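Local coordinates for putative glycosyltransferase (GalT1) (Streptococcus parasanguinis FW213, PDB 5HEA), which probably transfers a sugar from a nucleotide-activated donor to an acceptor, this chain being a part that carries a family 2, GT-A-type glycosyltransferase domain, at residues 95-101 with 210-216; 20-25 with 51-55; 72-76 with 189-193; 114-120 with 170-174. All coordinates share one frame; numbering follows the deposited sequence.

Contact 1: residues 95-101 with 210-216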
# COMPACT_ATOMS: atom_id res chain seq x y z
N ASP A 95 -10.09 -12.12 -32.44
CA ASP A 95 -10.20 -13.19 -33.44
C ASP A 95 -11.45 -13.06 -34.29
O ASP A 95 -12.23 -12.13 -34.11
CB ASP A 95 -10.19 -14.55 -32.72
CG ASP A 95 -8.92 -14.77 -31.91
OD1 ASP A 95 -7.86 -14.23 -32.31
OD2 ASP A 95 -8.98 -15.48 -30.87
N PHE A 96 -11.63 -13.99 -35.24
CA PHE A 96 -12.84 -14.01 -36.07
C PHE A 96 -13.11 -15.41 -36.60
O PHE A 96 -12.25 -16.29 -36.52
CB PHE A 96 -12.77 -12.98 -37.21
CG PHE A 96 -11.57 -13.14 -38.10
CD1 PHE A 96 -10.32 -12.67 -37.71
CD2 PHE A 96 -11.69 -13.76 -39.34
CE1 PHE A 96 -9.22 -12.81 -38.52
CE2 PHE A 96 -10.58 -13.91 -40.18
CZ PHE A 96 -9.34 -13.43 -39.77
N VAL A 97 -14.31 -15.62 -37.13
CA VAL A 97 -14.74 -16.96 -37.50
C VAL A 97 -15.44 -17.02 -38.86
O VAL A 97 -15.90 -16.00 -39.39
CB VAL A 97 -15.71 -17.55 -36.43
CG1 VAL A 97 -15.02 -17.66 -35.08
CG2 VAL A 97 -16.94 -16.67 -36.30
N GLU A 98 -15.52 -18.23 -39.42
CA GLU A 98 -16.29 -18.49 -40.63
C GLU A 98 -17.77 -18.31 -40.33
O GLU A 98 -18.17 -18.37 -39.17
CB GLU A 98 -16.07 -19.93 -41.10
CG GLU A 98 -14.68 -20.22 -41.62
CD GLU A 98 -14.45 -19.64 -43.00
OE1 GLU A 98 -15.44 -19.20 -43.63
OE2 GLU A 98 -13.29 -19.62 -43.45
N GLU A 99 -18.58 -18.10 -41.36
CA GLU A 99 -20.01 -17.88 -41.16
C GLU A 99 -20.76 -19.14 -40.71
O GLU A 99 -21.86 -19.05 -40.17
CB GLU A 99 -20.66 -17.32 -42.43
CG GLU A 99 -20.89 -18.37 -43.50
CD GLU A 99 -21.53 -17.80 -44.75
OE1 GLU A 99 -21.37 -16.58 -44.99
OE2 GLU A 99 -22.20 -18.57 -45.48
N PHE A 100 -20.15 -20.31 -40.95
CA PHE A 100 -20.76 -21.59 -40.57
C PHE A 100 -20.17 -22.18 -39.28
O PHE A 100 -20.45 -23.32 -38.91
CB PHE A 100 -20.60 -22.61 -41.71
CG PHE A 100 -19.19 -22.72 -42.23
CD1 PHE A 100 -18.23 -23.41 -41.51
CD2 PHE A 100 -18.84 -22.14 -43.44
CE1 PHE A 100 -16.93 -23.52 -41.99
CE2 PHE A 100 -17.54 -22.25 -43.92
CZ PHE A 100 -16.59 -22.94 -43.19
N TYR A 101 -19.37 -21.38 -38.59
CA TYR A 101 -18.69 -21.80 -37.36
C TYR A 101 -19.62 -22.40 -36.30
O TYR A 101 -19.44 -23.55 -35.87
CB TYR A 101 -17.95 -20.60 -36.77
CG TYR A 101 -17.33 -20.82 -35.40
CD1 TYR A 101 -16.17 -21.58 -35.26
CD2 TYR A 101 -17.85 -20.21 -34.27
CE1 TYR A 101 -15.58 -21.76 -34.03
CE2 TYR A 101 -17.27 -20.38 -33.02
CZ TYR A 101 -16.13 -21.16 -32.92
OH TYR A 101 -15.53 -21.35 -31.71
N GLU A 210 -11.69 -28.98 -38.44
CA GLU A 210 -11.78 -27.90 -39.41
C GLU A 210 -11.31 -26.61 -38.72
O GLU A 210 -11.63 -26.37 -37.55
CB GLU A 210 -13.21 -27.75 -39.92
CG GLU A 210 -14.25 -27.52 -38.83
CD GLU A 210 -15.67 -27.37 -39.39
OE1 GLU A 210 -16.13 -28.30 -40.09
OE2 GLU A 210 -16.31 -26.33 -39.11
N GLY A 211 -10.54 -25.80 -39.43
CA GLY A 211 -10.06 -24.54 -38.87
C GLY A 211 -11.05 -23.42 -39.17
O GLY A 211 -10.77 -22.55 -39.99
N SER A 212 -12.20 -23.45 -38.52
CA SER A 212 -13.27 -22.49 -38.80
C SER A 212 -13.17 -21.25 -37.91
O SER A 212 -13.85 -20.25 -38.13
CB SER A 212 -14.62 -23.15 -38.60
OG SER A 212 -14.77 -24.22 -39.51
N TYR A 213 -12.31 -21.36 -36.91
CA TYR A 213 -11.99 -20.23 -36.04
C TYR A 213 -10.62 -19.70 -36.46
O TYR A 213 -9.71 -20.50 -36.74
CB TYR A 213 -11.94 -20.72 -34.59
CG TYR A 213 -11.75 -19.63 -33.53
CD1 TYR A 213 -10.48 -19.14 -33.23
CD2 TYR A 213 -12.83 -19.14 -32.81
CE1 TYR A 213 -10.28 -18.16 -32.24
CE2 TYR A 213 -12.66 -18.15 -31.82
CZ TYR A 213 -11.38 -17.67 -31.55
OH TYR A 213 -11.19 -16.70 -30.57
N TYR A 214 -10.48 -18.38 -36.54
CA TYR A 214 -9.21 -17.76 -36.91
C TYR A 214 -8.55 -17.02 -35.74
O TYR A 214 -9.11 -16.07 -35.19
CB TYR A 214 -9.38 -16.85 -38.14
CG TYR A 214 -9.71 -17.65 -39.39
CD1 TYR A 214 -8.72 -18.33 -40.08
CD2 TYR A 214 -11.02 -17.74 -39.85
CE1 TYR A 214 -9.02 -19.08 -41.21
CE2 TYR A 214 -11.33 -18.49 -40.97
CZ TYR A 214 -10.33 -19.16 -41.64
OH TYR A 214 -10.61 -19.90 -42.77
N TYR A 215 -7.37 -17.49 -35.38
CA TYR A 215 -6.59 -16.97 -34.27
C TYR A 215 -5.69 -15.86 -34.82
O TYR A 215 -4.82 -16.12 -35.66
CB TYR A 215 -5.74 -18.10 -33.66
CG TYR A 215 -4.88 -17.69 -32.49
CD1 TYR A 215 -3.58 -17.25 -32.68
CD2 TYR A 215 -5.37 -17.74 -31.19
CE1 TYR A 215 -2.79 -16.87 -31.61
CE2 TYR A 215 -4.59 -17.36 -30.11
CZ TYR A 215 -3.30 -16.93 -30.33
OH TYR A 215 -2.53 -16.56 -29.26
N SER A 216 -5.92 -14.64 -34.37
CA SER A 216 -5.11 -13.50 -34.78
C SER A 216 -3.74 -13.55 -34.12
O SER A 216 -3.63 -13.57 -32.89
CB SER A 216 -5.81 -12.20 -34.40
OG SER A 216 -4.91 -11.11 -34.47
O HOH W 1 -5.52 -13.77 -30.97
O HOH W 2 -17.06 -24.94 -36.29
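Asp95 meets Tyr213 and Ser216 with its two carboxylate oxygens. Tyr213 OH donates to Asp95 OD2 over a short 2.5 Å, at the lone pair facing away from the other oxygen. Ser216 N gives a nearly straight bond to Asp95 OD1 of 2.9 Å, arriving from above the carboxylate plane. Next along, Phe96 and Tyr214 form an antiparallel hydrogen-bonded pair. Tyr214 N lies 2.7 Å from Phe96 O. On the same face of the sheet Tyr214 CB sits over the centre of the Phe96 ring, 3.8 Å from its centroid. The two rings are near parallel but slid apart, with little overlap. Val97 CG1 packs on Tyr213 CD2 at 3.5 Å, on the other face. The pairing ends where Glu98 N donates to Ser212 O. Glu98 then bends at chi2 (-75°), and its OE2 accepts from Tyr214 OH at 2.8 Å. Tyr101 lies alongside Tyr213, pointing the same way, with the ring planes oblique.

Further out, Asp92 N donates to Tyr213 OH and Phe131 meets the Tyr214 ring edge-to-face. Asp92 opens the Asp-Ser-Asp sequence expected to be the DXD-type motif of the GT-A fold. The hydroxyls of Tyr213 and Tyr214 each give their proton to a carboxylate, that of Asp95 and that of Glu98. The segment just after that motif is thus tied to strand 204-217 by the side chains of Asp95 and Glu98 and by backbone bonds.

Contact 2: residues 20-25 with 51-55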
# COMPACT_ATOMS: atom_id res chain seq x y z
N LEU A 20 -12.06 -5.34 -32.77
CA LEU A 20 -13.40 -5.67 -32.28
C LEU A 20 -14.46 -5.73 -33.39
O LEU A 20 -15.32 -6.62 -33.40
CB LEU A 20 -13.81 -4.71 -31.17
CG LEU A 20 -15.11 -5.01 -30.41
CD1 LEU A 20 -15.09 -6.39 -29.78
CD2 LEU A 20 -15.32 -3.94 -29.34
N LYS A 21 -14.42 -4.78 -34.32
CA LYS A 21 -15.43 -4.74 -35.39
C LYS A 21 -15.35 -5.98 -36.28
O LYS A 21 -16.37 -6.56 -36.66
CB LYS A 21 -15.31 -3.45 -36.25
CG LYS A 21 -15.60 -2.14 -35.51
CD LYS A 21 -15.80 -0.95 -36.47
CE LYS A 21 -14.51 -0.20 -36.78
NZ LYS A 21 -14.68 0.85 -37.85
N ARG A 22 -14.13 -6.39 -36.62
CA ARG A 22 -13.94 -7.61 -37.40
C ARG A 22 -14.53 -8.82 -36.66
O ARG A 22 -15.23 -9.64 -37.26
CB ARG A 22 -12.46 -7.82 -37.70
CG ARG A 22 -12.19 -9.02 -38.60
CD ARG A 22 -10.70 -9.20 -38.80
NE ARG A 22 -10.01 -9.44 -37.53
CZ ARG A 22 -8.70 -9.39 -37.38
NH1 ARG A 22 -7.91 -9.11 -38.41
NH2 ARG A 22 -8.16 -9.64 -36.20
N CYS A 23 -14.26 -8.92 -35.36
CA CYS A 23 -14.81 -10.01 -34.56
C CYS A 23 -16.34 -10.01 -34.61
O CYS A 23 -16.96 -11.00 -35.00
CB CYS A 23 -14.33 -9.92 -33.11
SG CYS A 23 -15.07 -11.19 -32.02
N LEU A 24 -16.94 -8.88 -34.24
CA LEU A 24 -18.39 -8.78 -34.17
C LEU A 24 -19.09 -8.96 -35.53
O LEU A 24 -20.15 -9.58 -35.59
CB LEU A 24 -18.80 -7.46 -33.50
CG LEU A 24 -18.35 -7.32 -32.03
CD1 LEU A 24 -18.83 -6.01 -31.42
CD2 LEU A 24 -18.82 -8.50 -31.19
N ASP A 25 -18.51 -8.41 -36.60
CA ASP A 25 -19.06 -8.61 -37.95
C ASP A 25 -19.12 -10.11 -38.28
O ASP A 25 -20.12 -10.60 -38.80
CB ASP A 25 -18.24 -7.86 -39.03
CG ASP A 25 -18.39 -6.33 -38.96
OD1 ASP A 25 -19.37 -5.81 -38.37
OD2 ASP A 25 -17.51 -5.63 -39.52
N ILE A 51 -17.48 1.21 -29.33
CA ILE A 51 -17.74 0.24 -30.39
C ILE A 51 -18.78 -0.80 -29.93
O ILE A 51 -19.68 -1.15 -30.68
CB ILE A 51 -16.44 -0.43 -30.88
CG1 ILE A 51 -15.59 0.60 -31.64
CG2 ILE A 51 -16.74 -1.68 -31.74
CD1 ILE A 51 -14.12 0.24 -31.76
N CYS A 52 -18.67 -1.26 -28.68
CA CYS A 52 -19.66 -2.20 -28.14
C CYS A 52 -21.07 -1.61 -28.16
O CYS A 52 -22.03 -2.28 -28.57
CB CYS A 52 -19.30 -2.60 -26.71
SG CYS A 52 -17.84 -3.70 -26.58
N GLU A 53 -21.19 -0.37 -27.71
CA GLU A 53 -22.49 0.32 -27.66
C GLU A 53 -23.11 0.47 -29.04
O GLU A 53 -24.31 0.26 -29.21
CB GLU A 53 -22.35 1.69 -27.00
CG GLU A 53 -22.13 1.63 -25.49
CD GLU A 53 -23.34 1.10 -24.74
OE1 GLU A 53 -24.46 1.13 -25.31
OE2 GLU A 53 -23.19 0.65 -23.59
N GLU A 54 -22.29 0.83 -30.03
CA GLU A 54 -22.78 1.02 -31.39
C GLU A 54 -23.32 -0.27 -31.98
O GLU A 54 -24.35 -0.26 -32.64
CB GLU A 54 -21.69 1.60 -32.28
CG GLU A 54 -21.29 3.02 -31.92
CD GLU A 54 -20.15 3.55 -32.78
OE1 GLU A 54 -19.40 2.73 -33.34
OE2 GLU A 54 -20.02 4.79 -32.90
N TYR A 55 -22.64 -1.40 -31.74
CA TYR A 55 -23.13 -2.69 -32.24
C TYR A 55 -24.41 -3.13 -31.52
O TYR A 55 -25.31 -3.70 -32.14
CB TYR A 55 -22.05 -3.78 -32.17
CG TYR A 55 -21.14 -3.81 -33.38
CD1 TYR A 55 -20.09 -2.92 -33.51
CD2 TYR A 55 -21.35 -4.73 -34.40
CE1 TYR A 55 -19.26 -2.93 -34.62
CE2 TYR A 55 -20.53 -4.75 -35.53
CZ TYR A 55 -19.48 -3.85 -35.63
OH TYR A 55 -18.65 -3.86 -36.73
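The ring of Tyr55 reaches across to helix 20-28. Leu24 covers one face: CD1 lies over it, 4.1 Å from the centroid in a CH-pi contact, and CB sits nearer the rim. Lys21 CG and Asp25 OD1 lie at the edge, near the ring plane. Tyr55 OH donates to Asp25 OD1 over 2.6 Å and meets it from above the carboxylate plane. Lys21 CB is 3.4 Å from the same hydroxyl, and the rest of the lysine leads away from the contact.

The axes of the two segments point the same way at 28° and come within 10.9 Å of each other. Each helix belongs to a beta-alpha-beta crossover between parallel strands, in the Rossmann-like half of the GT-A fold. Strand 35-41 ends one crossover and starts the next.

A second apolar cluster, on buried residues, forms round Leu20. Leu20 CG is anti to the backbone N (chi1 -172°), which carries CD2 across to Ile51 CG2 at 3.6 Å and to Cys52 SG at 3.7 Å. Leu20 and Cys52 both touch Val13 of strand 7-13. Leu24 and Cys52 both touch Leu39 of strand 35-41. On helix 48-58, Glu53 packs on Tyr279 of a second subunit.

Contact 3: residues 72-76 with 189-193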
# COMPACT_ATOMS: atom_id res chain seq x y z
N PRO A 72 -9.34 -10.97 -17.43
CA PRO A 72 -10.02 -11.86 -18.38
C PRO A 72 -10.82 -12.95 -17.66
O PRO A 72 -11.88 -13.36 -18.17
CB PRO A 72 -8.87 -12.48 -19.18
CG PRO A 72 -7.72 -11.59 -18.98
CD PRO A 72 -7.88 -10.98 -17.63
N SER A 73 -10.34 -13.43 -16.52
CA SER A 73 -11.08 -14.46 -15.78
C SER A 73 -12.39 -13.92 -15.24
O SER A 73 -13.43 -14.54 -15.38
CB SER A 73 -10.26 -15.02 -14.61
OG SER A 73 -9.16 -15.77 -15.07
N ALA A 74 -12.32 -12.75 -14.61
CA ALA A 74 -13.51 -12.12 -14.07
C ALA A 74 -14.49 -11.77 -15.18
O ALA A 74 -15.70 -11.91 -15.00
CB ALA A 74 -13.14 -10.87 -13.27
N ALA A 75 -13.98 -11.33 -16.33
CA ALA A 75 -14.85 -11.02 -17.46
C ALA A 75 -15.60 -12.26 -17.95
O ALA A 75 -16.80 -12.21 -18.22
CB ALA A 75 -14.04 -10.39 -18.60
N ARG A 76 -14.90 -13.38 -18.08
CA ARG A 76 -15.56 -14.60 -18.55
C ARG A 76 -16.57 -15.10 -17.52
O ARG A 76 -17.66 -15.54 -17.88
CB ARG A 76 -14.54 -15.70 -18.87
CG ARG A 76 -13.63 -15.37 -20.04
CD ARG A 76 -12.90 -16.62 -20.53
NE ARG A 76 -11.97 -16.32 -21.62
CZ ARG A 76 -10.67 -16.19 -21.44
NH1 ARG A 76 -10.17 -16.34 -20.23
NH2 ARG A 76 -9.86 -15.92 -22.46
N ARG A 189 -3.08 -17.74 -17.74
CA ARG A 189 -3.24 -19.17 -18.01
C ARG A 189 -4.53 -19.63 -17.32
O ARG A 189 -4.57 -20.63 -16.60
CB ARG A 189 -2.03 -19.97 -17.50
CG ARG A 189 -0.70 -19.57 -18.12
CD ARG A 189 -0.67 -19.89 -19.61
NE ARG A 189 0.67 -20.26 -20.06
CZ ARG A 189 1.10 -21.51 -20.18
NH1 ARG A 189 0.29 -22.53 -19.89
NH2 ARG A 189 2.33 -21.74 -20.60
N GLU A 190 -5.59 -18.85 -17.49
CA GLU A 190 -6.84 -19.13 -16.80
C GLU A 190 -7.59 -20.23 -17.54
O GLU A 190 -8.24 -21.07 -16.90
CB GLU A 190 -7.68 -17.86 -16.63
CG GLU A 190 -8.20 -17.19 -17.92
CD GLU A 190 -7.21 -16.21 -18.59
OE1 GLU A 190 -6.03 -16.12 -18.19
OE2 GLU A 190 -7.63 -15.52 -19.55
N ASP A 191 -7.46 -20.24 -18.88
CA ASP A 191 -7.99 -21.29 -19.76
C ASP A 191 -7.38 -22.64 -19.41
O ASP A 191 -8.09 -23.66 -19.32
CB ASP A 191 -7.67 -21.01 -21.25
CG ASP A 191 -8.53 -19.90 -21.86
OD1 ASP A 191 -9.47 -19.43 -21.18
OD2 ASP A 191 -8.26 -19.50 -23.03
N ASP A 192 -6.06 -22.62 -19.23
CA ASP A 192 -5.25 -23.78 -18.84
C ASP A 192 -5.79 -24.43 -17.55
O ASP A 192 -5.80 -25.65 -17.42
CB ASP A 192 -3.80 -23.30 -18.67
CG ASP A 192 -2.80 -24.43 -18.34
OD1 ASP A 192 -3.00 -25.60 -18.72
OD2 ASP A 192 -1.79 -24.11 -17.71
N ALA A 193 -6.26 -23.60 -16.62
CA ALA A 193 -6.76 -24.07 -15.32
C ALA A 193 -8.21 -24.52 -15.34
O ALA A 193 -8.70 -25.09 -14.36
CB ALA A 193 -6.58 -22.97 -14.26
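Glu190 and Arg76 meet because one chain folds and the other stretches. Glu190 has CG between its backbone N and carbonyl carbon (chi1 65°) and bends again at chi2 (-86°). Its carboxylate is thereby turned toward the start of helix 72-82. Arg76 is extended from CG to NE and brings its guanidinium out to segment 189-193. The result is a salt bridge with one good hydrogen bond: Arg76 NH1 to Glu190 OE2, 2.8 Å. The oxygen lies near the guanidinium plane and uses the lone pair facing away from OE1.

Asp191 takes a different position. Its OD1 lies over one face of the guanidinium, 3.3 Å from Arg76 NH1. No N-H points at it, so this pair is held by charge alone. One arginine thus serves two acids, one at its edge and one above its plane. Phe183 adds a cation-pi contact to the same group.

The aliphatic part of Glu190 is closely packed: Ser73 OG lies 3.0 Å from Glu190 CB, while this hydroxyl is hydrogen-bonded to Pro184 O. Pro72 CB touches Glu190 OE2 at 3.3 Å.

Arg76 NH2 also forms a long, weak ion pair with Asp92, probably the first residue of the DXD-type motif of this fold. The site is buried. Helix 72-82 rests on Pro12 of strand 7-13. The loop that holds 189-193 leads into helix 195-201, and its Arg189 and Ala193 touch helix 231-247.

Contact 4: residues 114-120 with 170-174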
# COMPACT_ATOMS: atom_id res chain seq x y z
N SER A 114 -23.41 -35.64 -27.90
CA SER A 114 -22.25 -35.28 -27.08
C SER A 114 -22.60 -34.16 -26.13
O SER A 114 -23.61 -33.50 -26.29
CB SER A 114 -21.09 -34.84 -27.97
OG SER A 114 -20.54 -35.94 -28.65
N ASP A 115 -21.73 -33.91 -25.15
CA ASP A 115 -21.96 -32.83 -24.20
C ASP A 115 -21.14 -31.61 -24.57
O ASP A 115 -21.42 -30.50 -24.10
CB ASP A 115 -21.56 -33.31 -22.81
CG ASP A 115 -22.34 -34.55 -22.39
OD1 ASP A 115 -21.71 -35.60 -22.14
OD2 ASP A 115 -23.59 -34.48 -22.32
N ILE A 116 -20.12 -31.84 -25.38
CA ILE A 116 -19.19 -30.81 -25.84
C ILE A 116 -18.81 -31.13 -27.28
O ILE A 116 -18.63 -32.30 -27.63
CB ILE A 116 -17.90 -30.78 -24.97
CG1 ILE A 116 -18.26 -30.54 -23.50
CG2 ILE A 116 -16.91 -29.70 -25.48
CD1 ILE A 116 -17.09 -30.67 -22.52
N SER A 117 -18.72 -30.10 -28.13
CA SER A 117 -18.10 -30.25 -29.43
C SER A 117 -16.95 -29.24 -29.52
O SER A 117 -16.97 -28.18 -28.89
CB SER A 117 -19.10 -30.04 -30.57
OG SER A 117 -19.56 -28.70 -30.63
N VAL A 118 -15.93 -29.59 -30.30
CA VAL A 118 -14.70 -28.83 -30.37
C VAL A 118 -14.28 -28.80 -31.82
O VAL A 118 -14.33 -29.82 -32.51
CB VAL A 118 -13.57 -29.50 -29.55
CG1 VAL A 118 -12.25 -28.69 -29.63
CG2 VAL A 118 -13.99 -29.72 -28.09
N CYS A 119 -13.88 -27.63 -32.32
CA CYS A 119 -13.27 -27.58 -33.64
C CYS A 119 -11.84 -27.08 -33.52
O CYS A 119 -11.34 -26.86 -32.41
CB CYS A 119 -14.09 -26.73 -34.64
SG CYS A 119 -14.11 -24.94 -34.37
N ASN A 120 -11.18 -26.92 -34.65
CA ASN A 120 -9.79 -26.51 -34.64
C ASN A 120 -9.71 -25.04 -35.05
O ASN A 120 -10.74 -24.36 -35.18
CB ASN A 120 -8.99 -27.40 -35.60
CG ASN A 120 -7.55 -27.62 -35.15
OD1 ASN A 120 -6.93 -26.74 -34.56
ND2 ASN A 120 -7.03 -28.81 -35.41
N THR A 170 -13.37 -22.16 -29.71
CA THR A 170 -13.48 -23.33 -30.61
C THR A 170 -14.32 -24.46 -30.03
O THR A 170 -14.39 -25.54 -30.60
CB THR A 170 -12.10 -23.90 -31.14
OG1 THR A 170 -11.56 -24.86 -30.23
CG2 THR A 170 -11.08 -22.78 -31.42
N LYS A 171 -14.98 -24.19 -28.90
CA LYS A 171 -15.62 -25.23 -28.12
C LYS A 171 -17.03 -24.82 -27.74
O LYS A 171 -17.26 -23.71 -27.26
CB LYS A 171 -14.77 -25.54 -26.88
CG LYS A 171 -13.33 -25.95 -27.25
CD LYS A 171 -12.39 -25.94 -26.07
CE LYS A 171 -10.97 -26.23 -26.55
NZ LYS A 171 -10.41 -25.15 -27.42
N LEU A 172 -17.97 -25.73 -27.97
CA LEU A 172 -19.37 -25.52 -27.58
C LEU A 172 -19.71 -26.45 -26.42
O LEU A 172 -19.60 -27.67 -26.55
CB LEU A 172 -20.28 -25.79 -28.78
CG LEU A 172 -21.78 -25.59 -28.58
CD1 LEU A 172 -22.08 -24.11 -28.38
CD2 LEU A 172 -22.58 -26.16 -29.76
N PHE A 173 -20.12 -25.87 -25.29
CA PHE A 173 -20.38 -26.61 -24.05
C PHE A 173 -21.86 -26.60 -23.67
O PHE A 173 -22.49 -25.55 -23.72
CB PHE A 173 -19.63 -25.97 -22.87
CG PHE A 173 -18.14 -25.86 -23.06
CD1 PHE A 173 -17.31 -26.93 -22.75
CD2 PHE A 173 -17.56 -24.68 -23.51
CE1 PHE A 173 -15.93 -26.84 -22.92
CE2 PHE A 173 -16.18 -24.58 -23.68
CZ PHE A 173 -15.36 -25.66 -23.39
N LYS A 174 -22.40 -27.74 -23.27
CA LYS A 174 -23.68 -27.74 -22.55
C LYS A 174 -23.51 -26.86 -21.34
O LYS A 174 -22.50 -26.93 -20.63
CB LYS A 174 -24.09 -29.15 -22.12
CG LYS A 174 -24.71 -29.95 -23.27
CD LYS A 174 -25.23 -31.28 -22.81
CE LYS A 174 -25.71 -32.10 -24.00
NZ LYS A 174 -25.95 -33.54 -23.63
O HOH W 3 -26.28 -33.66 -26.81
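Ile116 and Phe173, Ser117 and Leu172, and Val118 and Lys171 pair in register along two antiparallel strands. This is the tight part of the contact. Ser117 and Leu172 form the hydrogen-bonded pair, with Leu172 N 2.8 Å from Ser117 O and Ser117 N 3.0 Å from Leu172 O. Cys119 N extends the ladder to Thr170 O at 2.8 Å. Ile116 CD1 touches the edge of the Phe173 ring at CD1, 3.8 Å away. On the same face Val118 and Lys171 lie side by side, and both methyls of Val118 touch Lys171 CG. The lysine is buried, and its NZ is satisfied by the carbonyls of Phe167, Pro169 and Leu163. Ser117 OG points to the other face, where it is bonded to Leu105 O of helix 101-110.

The other end is the solvent side: Asp115 and Lys174 are partly exposed. Lys174 N still bonds to Asp115 O. Beyond CG the Lys174 chain is extended, and it runs back along 114-115. Its NZ reaches Asp115 OD2 at 2.9 Å in a salt bridge, on the anti side and tilted 24° from the carboxylate plane. Asp115 OD1 is held separately by Ser203 N. The loose link is a water: it donates to Ser114 O at 2.7 Å and accepts only a weak bond from Lys174 NZ.

Strand 171-174 also pairs antiparallel with strand 87-90, while strand 116-125 runs parallel to strand 204-217. This join of the parallel half, which probably binds the nucleotide as in GT-A enzymes generally, to the mixed half of the sheet is typical of the GT-A fold.

How the contacts relate
Contacts 3 and 4 are buried. Contacts 1 and 2 are only partly so, and contact 2 lies farthest from the chain centre. Contacts 1 and 4 share one sheet. Strands 116-125 and 204-217 are neighbours in it, and Tyr101 of contact 1 packs on Cys119 of contact 4. Contact 2 touches contact 1 through Arg22, which lies against Phe96. Contact 3 touches none of the others; its nearest atoms are about 7 Å from contact 4. Contact 4 is mainly a backbone ladder; contact 1 adds tyrosine-carboxylate bonds and aromatic packing to a short one. Apolar helix packing with one tyrosine-aspartate bond makes contact 2; a buried arginine with two acids joins the segments of contact 3.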